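Local atomic coordinates of flavohemoglobin (Malassezia yamatoensis, PDB entry 6O0A), a protein that carries heme and FAD and probably turns nitric oxide into nitrate with electrons from NAD(P)H, giving the fungus resistance to nitric oxide. Residues A[164-178]-A[189-201]. Residues are numbered along the deposited sequence; the frame is centred on the assembly and turned at random. Where two conformers were deposited one is given.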
# COMPACT_ATOMS: atom_id res chain seq x y z
N GLN A 164 -15.79 -3.39 10.54
CA GLN A 164 -16.24 -4.19 9.40
C GLN A 164 -15.77 -5.64 9.46
O GLN A 164 -16.20 -6.45 8.62
CB GLN A 164 -15.75 -3.56 8.09
CG GLN A 164 -16.27 -2.15 7.84
CD GLN A 164 -15.79 -1.60 6.51
OE1 GLN A 164 -14.66 -1.13 6.38
NE2 GLN A 164 -16.66 -1.66 5.51
N GLN A 165 -14.91 -5.99 10.41
CA GLN A 165 -14.28 -7.31 10.39
C GLN A 165 -15.20 -8.39 10.97
O GLN A 165 -16.07 -8.13 11.80
CB GLN A 165 -12.98 -7.30 11.18
CG GLN A 165 -12.01 -6.26 10.67
CD GLN A 165 -11.80 -6.40 9.19
OE1 GLN A 165 -11.42 -7.47 8.71
NE2 GLN A 165 -12.07 -5.33 8.45
N ALA A 166 -14.93 -9.62 10.54
CA ALA A 166 -15.64 -10.80 11.00
C ALA A 166 -15.09 -11.36 12.30
O ALA A 166 -15.57 -12.38 12.78
CB ALA A 166 -15.59 -11.89 9.92
N ASN A 167 -14.08 -10.70 12.88
CA ASN A 167 -13.44 -11.19 14.09
C ASN A 167 -13.00 -9.97 14.90
O ASN A 167 -13.13 -8.83 14.46
CB ASN A 167 -12.24 -12.08 13.75
CG ASN A 167 -11.23 -11.36 12.90
OD1 ASN A 167 -10.67 -10.34 13.32
ND2 ASN A 167 -10.98 -11.88 11.70
N ASN A 168 -12.47 -10.24 16.10
CA ASN A 168 -12.06 -9.18 17.01
C ASN A 168 -10.55 -9.20 17.26
O ASN A 168 -10.10 -8.77 18.33
CB ASN A 168 -12.82 -9.28 18.33
CG ASN A 168 -12.50 -10.56 19.08
OD1 ASN A 168 -11.92 -11.49 18.53
ND2 ASN A 168 -12.87 -10.60 20.36
N ILE A 169 -9.77 -9.71 16.31
CA ILE A 169 -8.33 -9.78 16.46
C ILE A 169 -7.69 -8.89 15.40
O ILE A 169 -8.38 -8.35 14.53
CB ILE A 169 -7.80 -11.23 16.41
CG1 ILE A 169 -8.34 -12.01 15.21
CG2 ILE A 169 -8.20 -11.94 17.70
CD1 ILE A 169 -7.76 -11.65 13.83
N VAL A 170 -6.37 -8.73 15.47
CA VAL A 170 -5.65 -8.02 14.42
C VAL A 170 -4.83 -8.96 13.53
O VAL A 170 -4.50 -8.57 12.40
CB VAL A 170 -4.76 -6.88 14.96
CG1 VAL A 170 -5.65 -5.80 15.60
CG2 VAL A 170 -3.74 -7.40 15.95
N ARG A 171 -4.50 -10.16 14.00
CA ARG A 171 -3.91 -11.18 13.15
C ARG A 171 -4.21 -12.54 13.75
O ARG A 171 -4.47 -12.67 14.96
CB ARG A 171 -2.41 -10.97 12.96
CG ARG A 171 -1.62 -10.77 14.24
CD ARG A 171 -0.19 -10.38 13.90
NE ARG A 171 0.63 -10.11 15.07
CZ ARG A 171 0.82 -8.90 15.58
NH1 ARG A 171 1.60 -8.74 16.63
NH2 ARG A 171 0.24 -7.84 15.02
N ALA A 172 -4.19 -13.56 12.89
CA ALA A 172 -4.56 -14.91 13.30
C ALA A 172 -3.63 -15.91 12.61
O ALA A 172 -3.01 -15.60 11.60
CB ALA A 172 -6.03 -15.23 12.97
N LYS A 173 -3.56 -17.12 13.17
CA LYS A 173 -2.60 -18.11 12.70
C LYS A 173 -3.11 -18.81 11.45
O LYS A 173 -4.27 -19.24 11.41
CB LYS A 173 -2.32 -19.13 13.80
CG LYS A 173 -0.99 -19.86 13.66
CD LYS A 173 0.20 -18.92 13.87
CE LYS A 173 0.49 -18.70 15.35
NZ LYS A 173 1.74 -17.91 15.54
N PHE A 174 -2.24 -18.92 10.44
CA PHE A 174 -2.53 -19.63 9.21
C PHE A 174 -1.45 -20.68 8.95
O PHE A 174 -0.31 -20.53 9.38
CB PHE A 174 -2.62 -18.68 8.00
CG PHE A 174 -3.94 -17.97 7.88
CD1 PHE A 174 -4.29 -16.98 8.79
CD2 PHE A 174 -4.83 -18.29 6.87
CE1 PHE A 174 -5.51 -16.32 8.70
CE2 PHE A 174 -6.06 -17.64 6.76
CZ PHE A 174 -6.39 -16.65 7.68
N LYS A 175 -1.84 -21.72 8.23
CA LYS A 175 -0.92 -22.78 7.82
C LYS A 175 -0.68 -22.69 6.32
O LYS A 175 -1.61 -22.47 5.53
CB LYS A 175 -1.48 -24.15 8.21
CG LYS A 175 -0.69 -25.35 7.69
CD LYS A 175 -1.61 -26.55 7.50
CE LYS A 175 -1.23 -27.70 8.42
NZ LYS A 175 -2.06 -28.91 8.13
N LEU A 176 0.57 -22.86 5.92
CA LEU A 176 0.92 -22.89 4.50
C LEU A 176 0.53 -24.26 3.94
O LEU A 176 1.09 -25.28 4.34
CB LEU A 176 2.41 -22.59 4.32
CG LEU A 176 2.90 -22.66 2.87
CD1 LEU A 176 2.16 -21.65 1.95
CD2 LEU A 176 4.42 -22.43 2.80
N VAL A 177 -0.44 -24.30 3.02
CA VAL A 177 -0.92 -25.57 2.49
C VAL A 177 -0.45 -25.84 1.06
O VAL A 177 -0.47 -27.01 0.64
CB VAL A 177 -2.46 -25.67 2.56
CG1 VAL A 177 -2.94 -25.56 4.02
CG2 VAL A 177 -3.13 -24.62 1.67
N LYS A 178 -0.03 -24.82 0.31
CA LYS A 178 0.46 -25.04 -1.04
C LYS A 178 1.50 -23.97 -1.38
O LYS A 178 1.31 -22.79 -1.10
CB LYS A 178 -0.67 -25.02 -2.07
CG LYS A 178 -0.24 -25.51 -3.45
CD LYS A 178 -1.42 -25.53 -4.42
CE LYS A 178 -1.03 -26.20 -5.73
NZ LYS A 178 -2.16 -26.20 -6.69
N MET A 189 1.78 -18.79 -2.96
CA MET A 189 1.58 -19.43 -1.66
C MET A 189 0.11 -19.39 -1.27
O MET A 189 -0.52 -18.34 -1.35
CB MET A 189 2.43 -18.73 -0.60
CG MET A 189 3.90 -18.68 -1.02
SD MET A 189 4.93 -17.82 0.20
CE MET A 189 4.90 -19.00 1.54
N VAL A 190 -0.42 -20.53 -0.82
CA VAL A 190 -1.81 -20.62 -0.36
C VAL A 190 -1.83 -20.99 1.12
O VAL A 190 -1.23 -22.00 1.51
CB VAL A 190 -2.62 -21.65 -1.17
CG1 VAL A 190 -4.06 -21.71 -0.64
CG2 VAL A 190 -2.60 -21.31 -2.68
N PHE A 191 -2.54 -20.19 1.92
CA PHE A 191 -2.65 -20.38 3.36
C PHE A 191 -4.10 -20.67 3.76
O PHE A 191 -5.04 -20.17 3.15
CB PHE A 191 -2.19 -19.13 4.14
CG PHE A 191 -0.72 -18.80 3.98
CD1 PHE A 191 -0.28 -18.03 2.92
CD2 PHE A 191 0.19 -19.23 4.92
CE1 PHE A 191 1.07 -17.71 2.79
CE2 PHE A 191 1.54 -18.92 4.80
CZ PHE A 191 1.98 -18.17 3.73
N GLU A 192 -4.28 -21.46 4.82
CA GLU A 192 -5.59 -21.69 5.40
C GLU A 192 -5.53 -21.49 6.90
O GLU A 192 -4.45 -21.60 7.50
CB GLU A 192 -6.10 -23.11 5.08
CG GLU A 192 -6.49 -23.24 3.61
CD GLU A 192 -6.93 -24.64 3.23
OE1 GLU A 192 -7.01 -25.50 4.14
OE2 GLU A 192 -7.17 -24.88 2.04
N PRO A 193 -6.65 -21.15 7.53
CA PRO A 193 -6.61 -20.89 8.98
C PRO A 193 -6.09 -22.09 9.75
O PRO A 193 -6.42 -23.25 9.45
CB PRO A 193 -8.07 -20.59 9.34
CG PRO A 193 -8.66 -20.08 8.10
CD PRO A 193 -7.96 -20.82 6.96
N ALA A 194 -5.27 -21.80 10.76
CA ALA A 194 -4.77 -22.79 11.70
C ALA A 194 -5.30 -22.55 13.10
O ALA A 194 -4.83 -23.17 14.06
CB ALA A 194 -3.24 -22.80 11.71
N ASP A 195 -6.23 -21.61 13.26
CA ASP A 195 -7.00 -21.51 14.48
C ASP A 195 -8.45 -21.27 14.07
O ASP A 195 -8.80 -21.39 12.89
CB ASP A 195 -6.39 -20.46 15.43
CG ASP A 195 -6.38 -19.05 14.88
OD1 ASP A 195 -7.32 -18.68 14.15
OD2 ASP A 195 -5.42 -18.29 15.20
N ASN A 196 -9.31 -20.95 15.03
CA ASN A 196 -10.74 -20.89 14.75
C ASN A 196 -11.24 -19.48 14.48
O ASN A 196 -12.46 -19.26 14.47
CB ASN A 196 -11.52 -21.54 15.89
CG ASN A 196 -11.25 -23.03 15.97
OD1 ASN A 196 -10.92 -23.67 14.96
ND2 ASN A 196 -11.39 -23.59 17.17
N THR A 197 -10.35 -18.53 14.22
CA THR A 197 -10.76 -17.16 13.94
C THR A 197 -11.49 -17.07 12.60
O THR A 197 -10.99 -17.55 11.59
CB THR A 197 -9.54 -16.23 13.93
OG1 THR A 197 -8.99 -16.14 15.25
CG2 THR A 197 -9.91 -14.85 13.45
N ALA A 198 -12.67 -16.45 12.60
CA ALA A 198 -13.43 -16.29 11.36
C ALA A 198 -12.71 -15.31 10.43
O ALA A 198 -12.16 -14.30 10.87
CB ALA A 198 -14.84 -15.78 11.67
N MET A 199 -12.73 -15.62 9.12
CA MET A 199 -12.09 -14.78 8.12
C MET A 199 -13.04 -13.69 7.64
O MET A 199 -14.21 -13.97 7.33
CB MET A 199 -11.63 -15.62 6.92
CG MET A 199 -10.48 -16.57 7.24
SD MET A 199 -10.18 -17.70 5.86
CE MET A 199 -9.79 -16.54 4.55
N THR A 200 -12.53 -12.46 7.56
CA THR A 200 -13.25 -11.39 6.88
C THR A 200 -13.14 -11.61 5.37
O THR A 200 -12.03 -11.87 4.88
CB THR A 200 -12.64 -10.04 7.23
OG1 THR A 200 -12.72 -9.85 8.65
CG2 THR A 200 -13.41 -8.92 6.55
N PRO A 201 -14.23 -11.53 4.62
CA PRO A 201 -14.14 -11.65 3.16
C PRO A 201 -13.33 -10.51 2.58
O PRO A 201 -13.54 -9.34 2.90
CB PRO A 201 -15.60 -11.59 2.70
CG PRO A 201 -16.40 -11.98 3.90
CD PRO A 201 -15.63 -11.45 5.08
O HOH W 1 -6.88 -18.31 11.43
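Phe174 packs against Pro193 at the end of the hairpin formed by the first two strands of the FAD-binding barrel, a worked example of one aromatic ring bridging a hairpin and the loop beyond it. With its CG anti to the carbonyl carbon (chi1 -80°), the ring is laid along the opposite backbone. Phe174 CB meets Phe191 CB and the carbonyl O of Glu192; its CD2 rests 3.3 Å from Glu192 C; its CE2 reaches Pro193 CD at 3.7 Å; and its CZ touches Met199 CG. Pro193 CA sits over one face in a CH-pi contact, 4.0 Å from the Phe174 ring centroid, while Met199 SD lies at the ring's edge, a Met-aromatic pair. Toward the hairpin turn, Leu176 CD1 covers a face of the Phe191 ring, and a classic beta bulge sets Val177 and Lys178 against Val190, whose O accepts from both backbone N atoms.

In the other direction side chains replace the ladder. Asp195 OD2 takes the N-H of Lys173 from above its carboxylate plane, while OD1 closes an Asx turn with Thr197 N. Asn167 ND2 gives a nearly straight bond (174°) to Ala198 O, 2.8 Å away and in the plane of its amide. Thr200 OG1 is gripped twice, donating to Gln165 OE1 at 2.7 Å and accepting from Ala166 N at 2.9 Å.

Strand 258-262 flanks 171-178 and strand 234-239 flanks 189-193, with Ile261 and Arg234 also touching Phe174; the chain from Gln164 leads in from helix 137-163 of the heme-binding globin part.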